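Local atomic coordinates of protein UL16 (Human herpesvirus 5 strain ad169, PDB entry 2WY3), a protein that helps the virus evade natural killer cells by sequestering ligands of the activating receptor KLRK1, including ULBP1 and ULBP2, inside the host cell. Residues I35-Y40 with V95-T100; V109-C114 with I125-V130. One frame throughout, in Å; residues are numbered along the deposited sequence. Where two conformers were deposited one is given.

Contact 1: residues I35-Y40 with V95-T100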
ATOM      1  N   ILE B  35       4.056  10.206  -0.327  1.00 15.66           N
ATOM      2  CA  ILE B  35       3.482   8.944   0.120  1.00 13.16           C
ATOM      3  C   ILE B  35       4.449   8.316   1.119  1.00 15.68           C
ATOM      4  O   ILE B  35       5.549   7.895   0.758  1.00 18.15           O
ATOM      5  CB  ILE B  35       3.280   7.970  -1.054  1.00 16.87           C
ATOM      6  CG1 ILE B  35       2.274   8.555  -2.049  1.00 19.51           C
ATOM      7  CG2 ILE B  35       2.809   6.598  -0.538  1.00 22.84           C
ATOM      8  CD1 ILE B  35       2.052   7.672  -3.280  1.00 22.07           C
ATOM      9  N   SER B  36       4.022   8.288   2.376  1.00 17.87           N
ATOM     10  CA  SER B  36       4.760   7.653   3.449  1.00 16.43           C
ATOM     11  C   SER B  36       3.969   6.445   3.916  1.00 16.29           C
ATOM     12  O   SER B  36       2.765   6.546   4.174  1.00 19.60           O
ATOM     13  CB  SER B  36       4.944   8.668   4.587  1.00 23.51           C
ATOM     14  OG  SER B  36       5.026   8.051   5.857  1.00 24.33           O
ATOM     15  N   ILE B  37       4.633   5.296   3.978  1.00 16.36           N
ATOM     16  CA  ILE B  37       4.001   4.061   4.430  1.00 15.46           C
ATOM     17  C   ILE B  37       4.905   3.428   5.487  1.00 21.33           C
ATOM     18  O   ILE B  37       5.908   2.797   5.157  1.00 21.11           O
ATOM     19  CB  ILE B  37       3.799   3.071   3.269  1.00 14.73           C
ATOM     20  CG1 ILE B  37       3.047   3.763   2.121  1.00 17.64           C
ATOM     21  CG2 ILE B  37       3.052   1.829   3.770  1.00 18.05           C
ATOM     22  CD1 ILE B  37       3.009   2.979   0.795  1.00 18.32           C
ATOM     23  N   CYS B  38       4.560   3.602   6.755  1.00 17.90           N
ATOM     24  CA  CYS B  38       5.429   3.144   7.829  0.75 20.45           C
ATOM     25  C   CYS B  38       4.997   1.816   8.435  1.00 17.32           C
ATOM     26  O   CYS B  38       3.814   1.572   8.626  1.00 18.25           O
ATOM     27  CB  CYS B  38       5.522   4.229   8.873  0.75 16.95           C
ATOM     28  SG  CYS B  38       6.378   5.664   8.151  0.75 21.93           S
ATOM     29  N   TYR B  39       5.987   0.987   8.730  1.00 15.79           N
ATOM     30  CA  TYR B  39       5.804  -0.420   9.026  1.00 16.58           C
ATOM     31  C   TYR B  39       6.028  -0.697  10.506  1.00 18.32           C
ATOM     32  O   TYR B  39       7.145  -0.526  11.011  1.00 21.01           O
ATOM     33  CB  TYR B  39       6.858  -1.138   8.182  1.00 16.69           C
ATOM     34  CG  TYR B  39       6.788  -2.629   8.045  1.00 18.13           C
ATOM     35  CD1 TYR B  39       6.372  -3.208   6.847  1.00 22.42           C
ATOM     36  CD2 TYR B  39       7.206  -3.465   9.062  1.00 18.70           C
ATOM     37  CE1 TYR B  39       6.346  -4.579   6.683  1.00 21.66           C
ATOM     38  CE2 TYR B  39       7.182  -4.849   8.908  1.00 20.36           C
ATOM     39  CZ  TYR B  39       6.750  -5.395   7.713  1.00 19.48           C
ATOM     40  OH  TYR B  39       6.732  -6.762   7.552  1.00 24.38           O
ATOM     41  N   TYR B  40       4.973  -1.112  11.202  1.00 12.59           N
ATOM     42  CA  TYR B  40       5.032  -1.343  12.650  1.00 12.79           C
ATOM     43  C   TYR B  40       4.709  -2.794  12.978  1.00 20.29           C
ATOM     44  O   TYR B  40       3.593  -3.248  12.742  1.00 22.33           O
ATOM     45  CB  TYR B  40       3.972  -0.494  13.365  1.00 13.26           C
ATOM     46  CG  TYR B  40       4.218   0.999  13.401  1.00 18.60           C
ATOM     47  CD1 TYR B  40       4.716   1.616  14.548  1.00 15.73           C
ATOM     48  CD2 TYR B  40       3.916   1.795  12.301  1.00 16.29           C
ATOM     49  CE1 TYR B  40       4.910   2.992  14.592  1.00 16.45           C
ATOM     50  CE2 TYR B  40       4.121   3.158  12.327  1.00 18.19           C
ATOM     51  CZ  TYR B  40       4.624   3.755  13.466  1.00 16.89           C
ATOM     52  OH  TYR B  40       4.810   5.114  13.483  1.00 18.68           O
ATOM     53  N   VAL B  95       1.576  -6.995  11.200  1.00 18.15           N
ATOM     54  CA  VAL B  95       2.120  -5.684  10.889  1.00 15.41           C
ATOM     55  C   VAL B  95       0.985  -4.685  10.751  1.00 18.45           C
ATOM     56  O   VAL B  95      -0.022  -4.970  10.093  1.00 20.14           O
ATOM     57  CB  VAL B  95       2.870  -5.738   9.544  1.00 17.25           C
ATOM     58  CG1 VAL B  95       3.321  -4.333   9.110  1.00 20.39           C
ATOM     59  CG2 VAL B  95       4.060  -6.696   9.646  1.00 22.83           C
ATOM     60  N   THR B  96       1.159  -3.511  11.350  1.00 18.18           N
ATOM     61  CA  THR B  96       0.261  -2.395  11.101  1.00 16.27           C
ATOM     62  C   THR B  96       1.026  -1.380  10.260  1.00 17.36           C
ATOM     63  O   THR B  96       2.158  -1.059  10.573  1.00 18.31           O
ATOM     64  CB  THR B  96      -0.146  -1.716  12.421  1.00 22.85           C
ATOM     65  OG1 THR B  96      -0.831  -2.662  13.251  1.00 24.60           O
ATOM     66  CG2 THR B  96      -1.058  -0.529  12.147  1.00 24.70           C
ATOM     67  N   LYS B  97       0.420  -0.890   9.185  1.00 16.43           N
ATOM     68  CA  LYS B  97       1.064   0.158   8.401  1.00 16.78           C
ATOM     69  C   LYS B  97       0.310   1.461   8.589  1.00 18.73           C
ATOM     70  O   LYS B  97      -0.925   1.474   8.588  1.00 20.24           O
ATOM     71  CB  LYS B  97       1.062  -0.212   6.923  1.00 19.27           C
ATOM     72  CG  LYS B  97       2.074  -1.286   6.558  1.00 25.94           C
ATOM     73  CD  LYS B  97       1.855  -1.755   5.127  1.00 27.75           C
ATOM     74  CE  LYS B  97       2.966  -2.688   4.675  1.00 34.05           C
ATOM     75  NZ  LYS B  97       2.619  -3.313   3.372  1.00 32.07           N
ATOM     76  N   LEU B  98       1.048   2.555   8.757  1.00 15.93           N
ATOM     77  CA  LEU B  98       0.435   3.875   8.757  1.00 16.99           C
ATOM     78  C   LEU B  98       0.678   4.514   7.391  1.00 15.80           C
ATOM     79  O   LEU B  98       1.826   4.645   6.955  1.00 17.45           O
ATOM     80  CB  LEU B  98       1.043   4.756   9.855  1.00 16.30           C
ATOM     81  CG  LEU B  98       0.809   4.356  11.314  1.00 19.08           C
ATOM     82  CD1 LEU B  98       1.182   5.505  12.240  1.00 18.11           C
ATOM     83  CD2 LEU B  98      -0.643   3.944  11.536  1.00 21.69           C
ATOM     84  N   TYR B  99      -0.398   4.919   6.725  1.00 16.58           N
ATOM     85  CA  TYR B  99      -0.309   5.533   5.403  1.00 17.01           C
ATOM     86  C   TYR B  99      -0.566   7.016   5.488  1.00 20.29           C
ATOM     87  O   TYR B  99      -1.589   7.438   6.022  1.00 18.26           O
ATOM     88  CB  TYR B  99      -1.372   4.943   4.465  1.00 17.73           C
ATOM     89  CG  TYR B  99      -1.074   3.557   3.982  1.00 18.76           C
ATOM     90  CD1 TYR B  99      -0.609   3.341   2.687  1.00 20.86           C
ATOM     91  CD2 TYR B  99      -1.257   2.455   4.812  1.00 18.35           C
ATOM     92  CE1 TYR B  99      -0.340   2.067   2.229  1.00 18.99           C
ATOM     93  CE2 TYR B  99      -0.981   1.171   4.359  1.00 19.87           C
ATOM     94  CZ  TYR B  99      -0.523   0.991   3.062  1.00 17.94           C
ATOM     95  OH  TYR B  99      -0.237  -0.271   2.601  1.00 26.22           O
ATOM     96  N   THR B 100       0.361   7.807   4.957  1.00 17.20           N
ATOM     97  CA  THR B 100       0.156   9.239   4.812  1.00 16.91           C
ATOM     98  C   THR B 100       0.407   9.611   3.356  1.00 19.00           C
ATOM     99  O   THR B 100       1.550   9.604   2.898  1.00 21.31           O
ATOM    100  CB  THR B 100       1.122  10.045   5.711  1.00 18.90           C
ATOM    101  OG1 THR B 100       1.028   9.570   7.069  1.00 19.89           O
ATOM    102  CG2 THR B 100       0.779  11.541   5.654  1.00 20.48           C
TER
HETATM  103  O   HOH W   1       2.780   7.466   7.201  1.00 16.77           O
HETATM  104  O   HOH W   2       1.074  -4.785  14.467  0.99 25.80           O
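Ile35-Tyr40 and Val95-Thr100 pair as antiparallel strands, an edge and the middle strand of a three-stranded sheet, and they illustrate how one strand pair can serve two environments. Ser36, Cys38 and Tyr40 form hydrogen-bonded pairs with Thr100, Leu98 and Thr96. The bonds are straightest at the Ser36 end, where Ser36 N reaches Thr100 O at 2.8 Å with an N-H...O angle of 176°. Ile37-Tyr99 and Tyr39-Lys97 are the non-hydrogen-bonded pairs between them.

On the face carrying Ile37, Tyr39, Lys97 and Tyr99, methyl groups lie on aromatic rings. Val95 CG1 sits almost exactly above the middle of the Tyr39 ring, 3.7 Å from its centroid, while Val95 CG2 touches Tyr39 OH at 3.4 Å. The Tyr39 side chain extends opposite its backbone N (chi1 -169°), which swings the ring diagonally across to Val95 on the partner strand, two residues before Lys97. Ile37 CG2 likewise rests on the Tyr99 ring, displaced toward its rim, 3.9 Å from the centroid.

The reverse face is buried. There Tyr40 CE2 packs against Leu98 CG at 3.7 Å, and a water joins Ser36 OG, Thr100 OG1 and the Leu98 carbonyl. Thr100 OG1 is also hydrogen-bonded to Trp65 NE1, and Tyr40 OH to Leu115 O.

Outward, Tyr39 OH and Tyr99 OH hydrogen-bond acidic side chains of the other protein's chain in the assembly, so this face is part of a protein-protein interface. Inward, Leu98 and Tyr40 press on strand 49-55, and Ser36 meets strand 121-131; strand 82-89 completes the sheet beside 95-102.

Contact 2: residues V109-C114 with I125-V130; sequences VGRYDC and IERLYV
Asp113 and Arg127 meet across this antiparallel pair in a salt bridge: Arg127 NE donates to the syn side of Asp113 OD1 at 2.8 Å, nearly straight at 171°. The other carboxylate oxygen belongs to Arg111, two residues along the same strand, whose NE and NH2 both reach Asp113 OD2, at 2.8 and 3.0 Å. One aspartate thus gathers two arginines, with guanidinium planes 63° apart, and probably offsets their charges. A bend at chi3 (84°) turns the head of Arg111 back to the carboxylate, and its CD lies over a face of the Arg127 guanidinium, 3.4 Å from Arg127 NE. Nearer the backbone, Arg111 CG makes a CH-pi contact over the ring of Tyr129.

On the other face, Tyr112 CE2 packs on Val130 CG2 at 3.7 Å, and Tyr112 OH is held by Thr108 O and Arg102 NH1. Tyr112 and Leu128 exchange both backbone bonds. At the Ile125 corner, Ile125 N donates to Cys114 O at 2.9 Å.

The pair belongs to the arms of the beta hairpin of strands 110-118 and 121-131. Backbone hydrogen bonds join Asp113 to Ala52 of strand 49-55 and Arg127 to Trp28 of strand 27-31, fixing both salt-bridge partners within the mixed sheet, with Tyr112 stacked on Phe53 and Leu128 touching Trp28.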
ATOM      1  N   VAL B 109       5.285  20.289   1.768  1.00 12.93           N
ATOM      2  CA  VAL B 109       6.709  19.953   1.705  1.00 12.55           C
ATOM      3  C   VAL B 109       7.309  20.014   3.112  1.00 14.22           C
ATOM      4  O   VAL B 109       6.889  20.817   3.951  1.00 15.08           O
ATOM      5  CB  VAL B 109       7.507  20.889   0.746  1.00 16.28           C
ATOM      6  CG1 VAL B 109       7.231  20.526  -0.725  1.00 15.59           C
ATOM      7  CG2 VAL B 109       7.193  22.360   1.030  1.00 18.53           C
ATOM      8  N   GLY B 110       8.276  19.144   3.385  1.00 13.95           N
ATOM      9  CA  GLY B 110       8.861  19.105   4.710  1.00 13.63           C
ATOM     10  C   GLY B 110       9.292  17.706   5.095  1.00 14.88           C
ATOM     11  O   GLY B 110       9.761  16.952   4.246  1.00 14.24           O
ATOM     12  N   ARG B 111       9.156  17.390   6.376  1.00 12.97           N
ATOM     13  CA  ARG B 111       9.711  16.146   6.941  1.00 11.18           C
ATOM     14  C   ARG B 111       8.605  15.396   7.651  1.00 14.94           C
ATOM     15  O   ARG B 111       7.947  15.968   8.526  1.00 16.01           O
ATOM     16  CB  ARG B 111      10.796  16.523   7.953  1.00 13.51           C
ATOM     17  CG  ARG B 111      11.732  15.393   8.389  1.00 17.55           C
ATOM     18  CD  ARG B 111      12.742  15.910   9.428  1.00 17.29           C
ATOM     19  NE  ARG B 111      12.167  15.898  10.767  1.00 21.31           N
ATOM     20  CZ  ARG B 111      12.141  16.935  11.595  1.00 22.58           C
ATOM     21  NH1 ARG B 111      12.681  18.102  11.241  1.00 24.01           N
ATOM     22  NH2 ARG B 111      11.575  16.793  12.786  1.00 17.99           N
ATOM     23  N   TYR B 112       8.394  14.128   7.283  1.00 11.90           N
ATOM     24  CA  TYR B 112       7.369  13.285   7.906  1.00 10.99           C
ATOM     25  C   TYR B 112       8.071  12.200   8.711  1.00 13.33           C
ATOM     26  O   TYR B 112       8.786  11.375   8.137  1.00 14.82           O
ATOM     27  CB  TYR B 112       6.441  12.652   6.844  1.00 12.66           C
ATOM     28  CG  TYR B 112       5.580  13.701   6.149  1.00 16.40           C
ATOM     29  CD1 TYR B 112       4.262  13.916   6.547  1.00 16.52           C
ATOM     30  CD2 TYR B 112       6.101  14.494   5.126  1.00 11.81           C
ATOM     31  CE1 TYR B 112       3.473  14.890   5.930  1.00 12.28           C
ATOM     32  CE2 TYR B 112       5.312  15.474   4.503  1.00 14.53           C
ATOM     33  CZ  TYR B 112       4.011  15.663   4.916  1.00 15.15           C
ATOM     34  OH  TYR B 112       3.236  16.640   4.308  1.00 15.64           O
ATOM     35  N   ASP B 113       7.879  12.220  10.027  1.00 12.78           N
ATOM     36  CA  ASP B 113       8.565  11.297  10.934  1.00 13.12           C
ATOM     37  C   ASP B 113       7.554  10.310  11.513  1.00 14.14           C
ATOM     38  O   ASP B 113       6.644  10.716  12.236  1.00 14.04           O
ATOM     39  CB  ASP B 113       9.233  12.061  12.091  1.00 13.71           C
ATOM     40  CG  ASP B 113      10.442  12.879  11.642  1.00 18.07           C
ATOM     41  OD1 ASP B 113      11.200  12.396  10.782  1.00 16.70           O
ATOM     42  OD2 ASP B 113      10.643  14.005  12.140  1.00 17.30           O
ATOM     43  N   CYS B 114       7.714   9.027  11.204  1.00 13.20           N
ATOM     44  CA  CYS B 114       6.859   7.997  11.797  1.00 14.06           C
ATOM     45  C   CYS B 114       7.399   7.630  13.159  1.00 13.41           C
ATOM     46  O   CYS B 114       8.543   7.192  13.285  1.00 12.50           O
ATOM     47  CB  CYS B 114       6.799   6.765  10.911  1.00 18.90           C
ATOM     48  SG  CYS B 114       5.872   7.153   9.392  1.00 22.68           S
ATOM     49  N   ILE B 125      10.915   5.604  13.321  1.00 13.05           N
ATOM     50  CA  ILE B 125      11.198   4.368  12.579  1.00 13.78           C
ATOM     51  C   ILE B 125      11.472   4.653  11.109  1.00 15.04           C
ATOM     52  O   ILE B 125      12.217   3.923  10.445  1.00 16.37           O
ATOM     53  CB  ILE B 125      10.100   3.305  12.755  1.00 20.48           C
ATOM     54  CG1 ILE B 125       8.779   3.765  12.146  1.00 23.43           C
ATOM     55  CG2 ILE B 125       9.916   2.972  14.229  1.00 22.80           C
ATOM     56  CD1 ILE B 125       7.726   2.658  12.152  1.00 29.89           C
ATOM     57  N   GLU B 126      10.889   5.730  10.607  1.00 11.78           N
ATOM     58  CA  GLU B 126      11.128   6.140   9.221  1.00 14.43           C
ATOM     59  C   GLU B 126      10.915   7.627   9.069  1.00 18.56           C
ATOM     60  O   GLU B 126       9.985   8.189   9.641  1.00 13.73           O
ATOM     61  CB  GLU B 126      10.189   5.389   8.267  1.00 18.95           C
ATOM     62  CG  GLU B 126      10.419   5.728   6.803  1.00 22.59           C
ATOM     63  CD  GLU B 126       9.626   4.840   5.838  1.00 33.60           C
ATOM     64  OE1 GLU B 126       9.160   3.739   6.230  1.00 26.73           O
ATOM     65  OE2 GLU B 126       9.471   5.258   4.674  1.00 33.29           O
ATOM     66  N   ARG B 127      11.786   8.260   8.295  1.00 12.37           N
ATOM     67  CA  ARG B 127      11.688   9.691   8.037  1.00 12.99           C
ATOM     68  C   ARG B 127      11.630   9.898   6.536  1.00 16.79           C
ATOM     69  O   ARG B 127      12.447   9.349   5.792  1.00 17.80           O
ATOM     70  CB  ARG B 127      12.901  10.421   8.622  1.00 13.06           C
ATOM     71  CG  ARG B 127      13.084  11.864   8.097  1.00 13.23           C
ATOM     72  CD  ARG B 127      14.230  12.530   8.847  1.00 17.79           C
ATOM     73  NE  ARG B 127      13.872  12.806  10.239  1.00 16.63           N
ATOM     74  CZ  ARG B 127      14.740  13.135  11.189  1.00 19.92           C
ATOM     75  NH1 ARG B 127      16.043  13.201  10.921  1.00 22.69           N
ATOM     76  NH2 ARG B 127      14.303  13.386  12.415  1.00 22.01           N
ATOM     77  N   LEU B 128      10.645  10.673   6.083  1.00 11.17           N
ATOM     78  CA  LEU B 128      10.524  10.974   4.664  1.00 10.57           C
ATOM     79  C   LEU B 128      10.579  12.480   4.476  1.00 16.77           C
ATOM     80  O   LEU B 128       9.805  13.212   5.093  1.00 13.78           O
ATOM     81  CB  LEU B 128       9.195  10.443   4.114  1.00 10.21           C
ATOM     82  CG  LEU B 128       8.839  10.982   2.730  1.00 12.57           C
ATOM     83  CD1 LEU B 128       9.801  10.383   1.681  1.00 14.92           C
ATOM     84  CD2 LEU B 128       7.366  10.691   2.396  1.00 17.49           C
ATOM     85  N   TYR B 129      11.511  12.939   3.643  1.00 10.66           N
ATOM     86  CA  TYR B 129      11.512  14.333   3.217  1.00 12.77           C
ATOM     87  C   TYR B 129      10.729  14.450   1.914  1.00 13.62           C
ATOM     88  O   TYR B 129      10.907  13.639   1.005  1.00 15.42           O
ATOM     89  CB  TYR B 129      12.941  14.812   2.988  1.00 13.66           C
ATOM     90  CG  TYR B 129      13.721  15.066   4.262  1.00 16.82           C
ATOM     91  CD1 TYR B 129      13.565  16.256   4.966  1.00 16.52           C
ATOM     92  CD2 TYR B 129      14.636  14.129   4.734  1.00 13.79           C
ATOM     93  CE1 TYR B 129      14.302  16.503   6.117  1.00 15.27           C
ATOM     94  CE2 TYR B 129      15.382  14.370   5.902  1.00 15.69           C
ATOM     95  CZ  TYR B 129      15.198  15.559   6.578  1.00 18.45           C
ATOM     96  OH  TYR B 129      15.908  15.819   7.728  1.00 16.47           O
ATOM     97  N   VAL B 130       9.879  15.472   1.833  1.00 13.08           N
ATOM     98  CA  VAL B 130       9.050  15.729   0.652  1.00 12.91           C
ATOM     99  C   VAL B 130       9.413  17.089   0.071  1.00 14.86           C
ATOM    100  O   VAL B 130       9.465  18.084   0.798  1.00 14.24           O
ATOM    101  CB  VAL B 130       7.565  15.715   1.025  1.00 15.30           C
ATOM    102  CG1 VAL B 130       6.703  16.210  -0.139  1.00 18.28           C
ATOM    103  CG2 VAL B 130       7.153  14.299   1.490  1.00 15.74           C
TER

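Contacts 1 and 2 lie in different sheets, their centres about 12 Å apart, and the Cys38-Cys114 disulfide ties them together with its SG atoms 2.0 Å from each other. Such a bridge between facing sheets is consistent with an immunoglobulin-like beta sandwich, in keeping with the E-set clan of this family. Ile125 adds packing: its CD1 lies 3.5 Å from Tyr40 CZ of the ring and 3.4 Å from the carbonyl oxygen Tyr39 O. The roles differ. Contact 1 turns its Tyr39 and Tyr99 side toward another protein's chain, whereas the residues of 109-114 and 125-130 touch no other protein chain of the assembly, and their salt-bridge network lies on the face of its sheet turned away from contact 1.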